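Local structure of histone-lysine n-methyltransferase, H3 lysine-4 specific (Saccharomyces cerevisiae, 2J8A) at residues A[27-38]-A[48-56]. The protein methylates histone H3 at its fourth residue, a lysine, as the Set1 subunit of COMPASS, the fragment here being its N-terminal RRM-fold domain. Residues are numbered along the deposited sequence; the frame is centred on the assembly and turned at random.
Sequences FKKYGEISHFEA and LHVYLIKYA
Backbone bonds set the register between Glu37 and Leu52: Glu37 N reaches Leu52 O at 2.8 Å and nearly straight, 167° at the hydrogen. Lys54 N gives a similarly straight bond to His35 O, and the strand segments 35-38 and 48-54 run antiparallel, their axes at 167°. Beyond the paired residues, Ala56 N makes a more bent bond to Glu32 O at 2.9 Å, which ties the turn before strand 35-38 to the residues following strand 47-54.

Apolar packing gathers on the face bearing Phe36, Ala38, Tyr51 and Ile53. Ile53 divides its branches: CD1 meets Phe27, CG2 lies 3.5 Å from Ile33 CG2, and CG1 touches Phe36 CD1, the two side chains lying side by side. A chi1 of 172° turns the Phe36 ring away from its own N and brings it alongside Tyr51; the planes are near parallel, but the rings are slid apart and barely overlap, centroids 5.8 Å apart.

Phe27, Tyr30 and Ile33 grip the Tyr55 ring: Ile33 CG1 sits 3.5 Å from Tyr55 CE2, Tyr30 CB 3.8 Å from Tyr55 CZ, and Tyr55 OH donates to Phe27 O, whose position is less certain. Replacing Tyr55 by an alanine is likely to strip Tyr30 and Ile33 of the ring they pack on.

Helix 20-28 leading into a beta hairpin whose strand 47-54 also pairs with strand 4-9 gives the first four elements (beta-alpha-beta-beta) of the RRM fold.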
loop_
_atom_site.group_PDB
_atom_site.type_symbol
_atom_site.label_atom_id
_atom_site.label_comp_id
_atom_site.label_asym_id
_atom_site.label_seq_id
_atom_site.Cartn_x
_atom_site.Cartn_y
_atom_site.Cartn_z
ATOM N N PHE A 27 5.766 9.161 -3.432
ATOM C CA PHE A 27 6.654 8.987 -2.299
ATOM C C PHE A 27 8.044 9.585 -2.402
ATOM O O PHE A 27 8.444 10.169 -1.386
ATOM C CB PHE A 27 6.548 7.599 -1.629
ATOM C CG PHE A 27 5.218 7.388 -1.046
ATOM C CD1 PHE A 27 4.279 6.658 -1.714
ATOM C CD2 PHE A 27 4.877 8.025 0.076
ATOM C CE1 PHE A 27 3.043 6.488 -1.200
ATOM C CE2 PHE A 27 3.598 7.887 0.603
ATOM C CZ PHE A 27 2.677 7.131 -0.023
ATOM N N LYS A 28 8.730 9.481 -3.566
ATOM C CA LYS A 28 9.875 10.393 -4.011
ATOM C C LYS A 28 9.799 11.779 -3.371
ATOM O O LYS A 28 10.806 12.222 -2.862
ATOM C CB LYS A 28 10.070 10.471 -5.560
ATOM C CG LYS A 28 11.173 9.452 -6.186
ATOM C CD LYS A 28 11.002 9.071 -7.794
ATOM C CE LYS A 28 12.445 8.645 -8.479
ATOM N NZ LYS A 28 12.768 7.262 -9.200
ATOM N N LYS A 29 8.637 12.412 -3.256
ATOM C CA LYS A 29 8.648 13.702 -2.559
ATOM C C LYS A 29 9.037 13.695 -1.087
ATOM O O LYS A 29 8.358 14.466 -0.331
ATOM C CB LYS A 29 7.296 14.450 -2.546
ATOM C CG LYS A 29 6.415 14.328 -3.805
ATOM C CD LYS A 29 4.915 14.729 -3.352
ATOM C CE LYS A 29 4.160 15.439 -4.577
ATOM N NZ LYS A 29 5.251 15.897 -5.671
ATOM N N TYR A 30 10.031 12.901 -0.637
ATOM C CA TYR A 30 10.292 12.740 0.825
ATOM C C TYR A 30 11.674 12.255 0.958
ATOM O O TYR A 30 12.313 12.381 2.040
ATOM C CB TYR A 30 9.502 11.581 1.486
ATOM C CG TYR A 30 8.052 11.821 1.631
ATOM C CD1 TYR A 30 7.128 11.137 0.838
ATOM C CD2 TYR A 30 7.580 12.788 2.520
ATOM C CE1 TYR A 30 5.728 11.461 0.945
ATOM C CE2 TYR A 30 6.229 13.065 2.671
ATOM C CZ TYR A 30 5.319 12.431 1.865
ATOM O OH TYR A 30 4.017 12.753 2.009
ATOM N N GLY A 31 12.124 11.597 -0.094
ATOM C CA GLY A 31 13.294 10.863 0.054
ATOM C C GLY A 31 13.574 10.248 -1.263
ATOM O O GLY A 31 12.688 10.006 -2.121
ATOM N N GLU A 32 14.862 10.087 -1.477
ATOM C CA GLU A 32 15.392 9.388 -2.596
ATOM C C GLU A 32 14.897 7.983 -2.114
ATOM O O GLU A 32 15.008 7.689 -0.852
ATOM C CB GLU A 32 16.892 9.599 -2.500
ATOM C CG GLU A 32 17.681 9.353 -3.734
ATOM C CD GLU A 32 18.088 7.891 -3.783
ATOM O OE1 GLU A 32 18.578 7.349 -2.734
ATOM O OE2 GLU A 32 17.858 7.292 -4.870
ATOM N N ILE A 33 14.257 7.193 -3.037
ATOM C CA ILE A 33 13.651 5.899 -2.707
ATOM C C ILE A 33 14.649 4.782 -3.051
ATOM O O ILE A 33 14.801 4.356 -4.180
ATOM C CB ILE A 33 12.281 5.726 -3.360
ATOM C CG1 ILE A 33 11.276 6.467 -2.544
ATOM C CG2 ILE A 33 11.858 4.284 -3.359
ATOM C CD1 ILE A 33 10.127 7.086 -3.226
ATOM N N SER A 34 15.327 4.266 -2.044
ATOM C CA SER A 34 16.225 3.156 -2.314
ATOM C C SER A 34 15.651 1.986 -3.096
ATOM O O SER A 34 16.400 1.148 -3.519
ATOM C CB SER A 34 16.744 2.644 -0.965
ATOM O OG SER A 34 17.110 1.271 -1.049
ATOM N N HIS A 35 14.329 1.857 -3.206
ATOM C CA HIS A 35 13.647 0.522 -3.477
ATOM C C HIS A 35 12.160 0.674 -3.334
ATOM O O HIS A 35 11.687 1.205 -2.301
ATOM C CB HIS A 35 13.990 -0.566 -2.447
ATOM C CG HIS A 35 13.500 -1.949 -2.822
ATOM N ND1 HIS A 35 12.246 -2.447 -2.458
ATOM C CD2 HIS A 35 14.107 -2.950 -3.541
ATOM C CE1 HIS A 35 12.103 -3.680 -2.937
ATOM N NE2 HIS A 35 13.214 -4.012 -3.594
ATOM N N PHE A 36 11.434 0.143 -4.326
ATOM C CA PHE A 36 9.973 0.255 -4.344
ATOM C C PHE A 36 9.321 -0.967 -4.914
ATOM O O PHE A 36 9.594 -1.326 -6.035
ATOM C CB PHE A 36 9.606 1.405 -5.178
ATOM C CG PHE A 36 8.175 1.539 -5.455
ATOM C CD1 PHE A 36 7.382 2.454 -4.678
ATOM C CD2 PHE A 36 7.610 0.872 -6.520
ATOM C CE1 PHE A 36 5.953 2.684 -4.955
ATOM C CE2 PHE A 36 6.231 1.080 -6.840
ATOM C CZ PHE A 36 5.383 2.029 -6.075
ATOM N N GLU A 37 8.437 -1.600 -4.115
ATOM C CA GLU A 37 7.697 -2.792 -4.578
ATOM C C GLU A 37 6.236 -2.628 -4.541
ATOM O O GLU A 37 5.699 -1.993 -3.557
ATOM C CB GLU A 37 8.007 -3.928 -3.766
ATOM C CG GLU A 37 7.690 -5.022 -4.515
ATOM C CD GLU A 37 8.423 -6.187 -3.996
ATOM O OE1 GLU A 37 9.413 -6.008 -3.281
ATOM O OE2 GLU A 37 8.002 -7.308 -4.287
ATOM N N ALA A 38 5.598 -3.144 -5.621
ATOM C CA ALA A 38 4.082 -3.208 -5.648
ATOM C C ALA A 38 3.658 -4.639 -5.559
ATOM O O ALA A 38 4.484 -5.534 -5.887
ATOM C CB ALA A 38 3.493 -2.573 -6.770
ATOM N N LEU A 48 -2.873 -5.519 -5.552
ATOM C CA LEU A 48 -3.436 -5.335 -4.258
ATOM C C LEU A 48 -3.398 -3.953 -3.931
ATOM O O LEU A 48 -4.213 -3.592 -3.141
ATOM C CB LEU A 48 -2.584 -5.984 -3.193
ATOM C CG LEU A 48 -2.515 -7.504 -3.349
ATOM C CD1 LEU A 48 -1.260 -8.239 -2.744
ATOM C CD2 LEU A 48 -3.661 -7.899 -2.543
ATOM N N HIS A 49 -2.464 -3.152 -4.485
ATOM C CA HIS A 49 -2.438 -1.682 -4.197
ATOM C C HIS A 49 -1.959 -1.554 -2.761
ATOM O O HIS A 49 -2.600 -0.874 -1.881
ATOM C CB HIS A 49 -3.814 -1.056 -4.356
ATOM C CG HIS A 49 -4.223 -1.012 -5.779
ATOM N ND1 HIS A 49 -4.007 -2.069 -6.641
ATOM C CD2 HIS A 49 -4.783 -0.040 -6.535
ATOM C CE1 HIS A 49 -4.388 -1.752 -7.865
ATOM N NE2 HIS A 49 -4.871 -0.520 -7.827
ATOM N N VAL A 50 -0.817 -2.201 -2.598
ATOM C CA VAL A 50 -0.084 -2.332 -1.421
ATOM C C VAL A 50 1.399 -2.449 -1.882
ATOM O O VAL A 50 1.857 -3.475 -2.626
ATOM C CB VAL A 50 -0.423 -3.681 -0.731
ATOM C CG1 VAL A 50 0.673 -4.080 0.280
ATOM C CG2 VAL A 50 -1.735 -3.666 -0.061
ATOM N N TYR A 51 2.171 -1.450 -1.396
ATOM C CA TYR A 51 3.614 -1.197 -1.803
ATOM C C TYR A 51 4.510 -1.085 -0.606
ATOM O O TYR A 51 4.073 -0.467 0.393
ATOM C CB TYR A 51 3.613 0.156 -2.329
ATOM C CG TYR A 51 2.469 0.367 -3.211
ATOM C CD1 TYR A 51 2.578 -0.030 -4.583
ATOM C CD2 TYR A 51 1.252 0.929 -2.757
ATOM C CE1 TYR A 51 1.562 0.188 -5.471
ATOM C CE2 TYR A 51 0.187 1.097 -3.692
ATOM C CZ TYR A 51 0.407 0.752 -5.010
ATOM O OH TYR A 51 -0.512 0.884 -6.027
ATOM N N LEU A 52 5.674 -1.689 -0.694
ATOM C CA LEU A 52 6.747 -1.497 0.204
ATOM C C LEU A 52 7.671 -0.472 -0.431
ATOM O O LEU A 52 8.382 -0.763 -1.474
ATOM C CB LEU A 52 7.656 -2.726 0.194
ATOM C CG LEU A 52 8.365 -3.187 1.505
ATOM C CD1 LEU A 52 9.685 -3.944 1.310
ATOM C CD2 LEU A 52 8.388 -2.119 2.586
ATOM N N ILE A 53 7.745 0.713 0.175
ATOM C CA ILE A 53 8.822 1.681 -0.196
ATOM C C ILE A 53 9.859 1.860 0.908
ATOM O O ILE A 53 9.490 2.189 2.006
ATOM C CB ILE A 53 8.221 2.997 -0.398
ATOM C CG1 ILE A 53 7.003 2.803 -1.279
ATOM C CG2 ILE A 53 9.226 3.853 -1.017
ATOM C CD1 ILE A 53 6.341 4.072 -1.521
ATOM N N LYS A 54 11.128 1.647 0.592
ATOM C CA LYS A 54 12.277 1.752 1.536
ATOM C C LYS A 54 13.094 2.915 1.151
ATOM O O LYS A 54 13.461 3.079 -0.060
ATOM C CB LYS A 54 13.129 0.510 1.423
ATOM C CG LYS A 54 14.591 0.632 1.309
ATOM C CD LYS A 54 15.290 0.568 2.660
ATOM C CE LYS A 54 16.088 -0.731 2.968
ATOM N NZ LYS A 54 16.361 -0.608 4.478
ATOM N N TYR A 55 13.383 3.770 2.125
ATOM C CA TYR A 55 14.092 4.983 1.705
ATOM C C TYR A 55 15.665 4.898 1.684
ATOM O O TYR A 55 16.282 4.010 2.353
ATOM C CB TYR A 55 13.614 6.127 2.505
ATOM C CG TYR A 55 12.278 6.653 2.074
ATOM C CD1 TYR A 55 11.146 6.426 2.819
ATOM C CD2 TYR A 55 12.139 7.504 0.942
ATOM C CE1 TYR A 55 9.884 7.035 2.430
ATOM C CE2 TYR A 55 10.858 8.097 0.545
ATOM C CZ TYR A 55 9.775 7.830 1.281
ATOM O OH TYR A 55 8.536 8.366 0.932
ATOM N N ALA A 56 16.298 5.779 0.836
ATOM C CA ALA A 56 17.678 6.492 1.096
ATOM C C ALA A 56 18.918 5.617 1.384
ATOM O O ALA A 56 19.558 5.778 2.452
ATOM C CB ALA A 56 17.561 7.761 2.181
#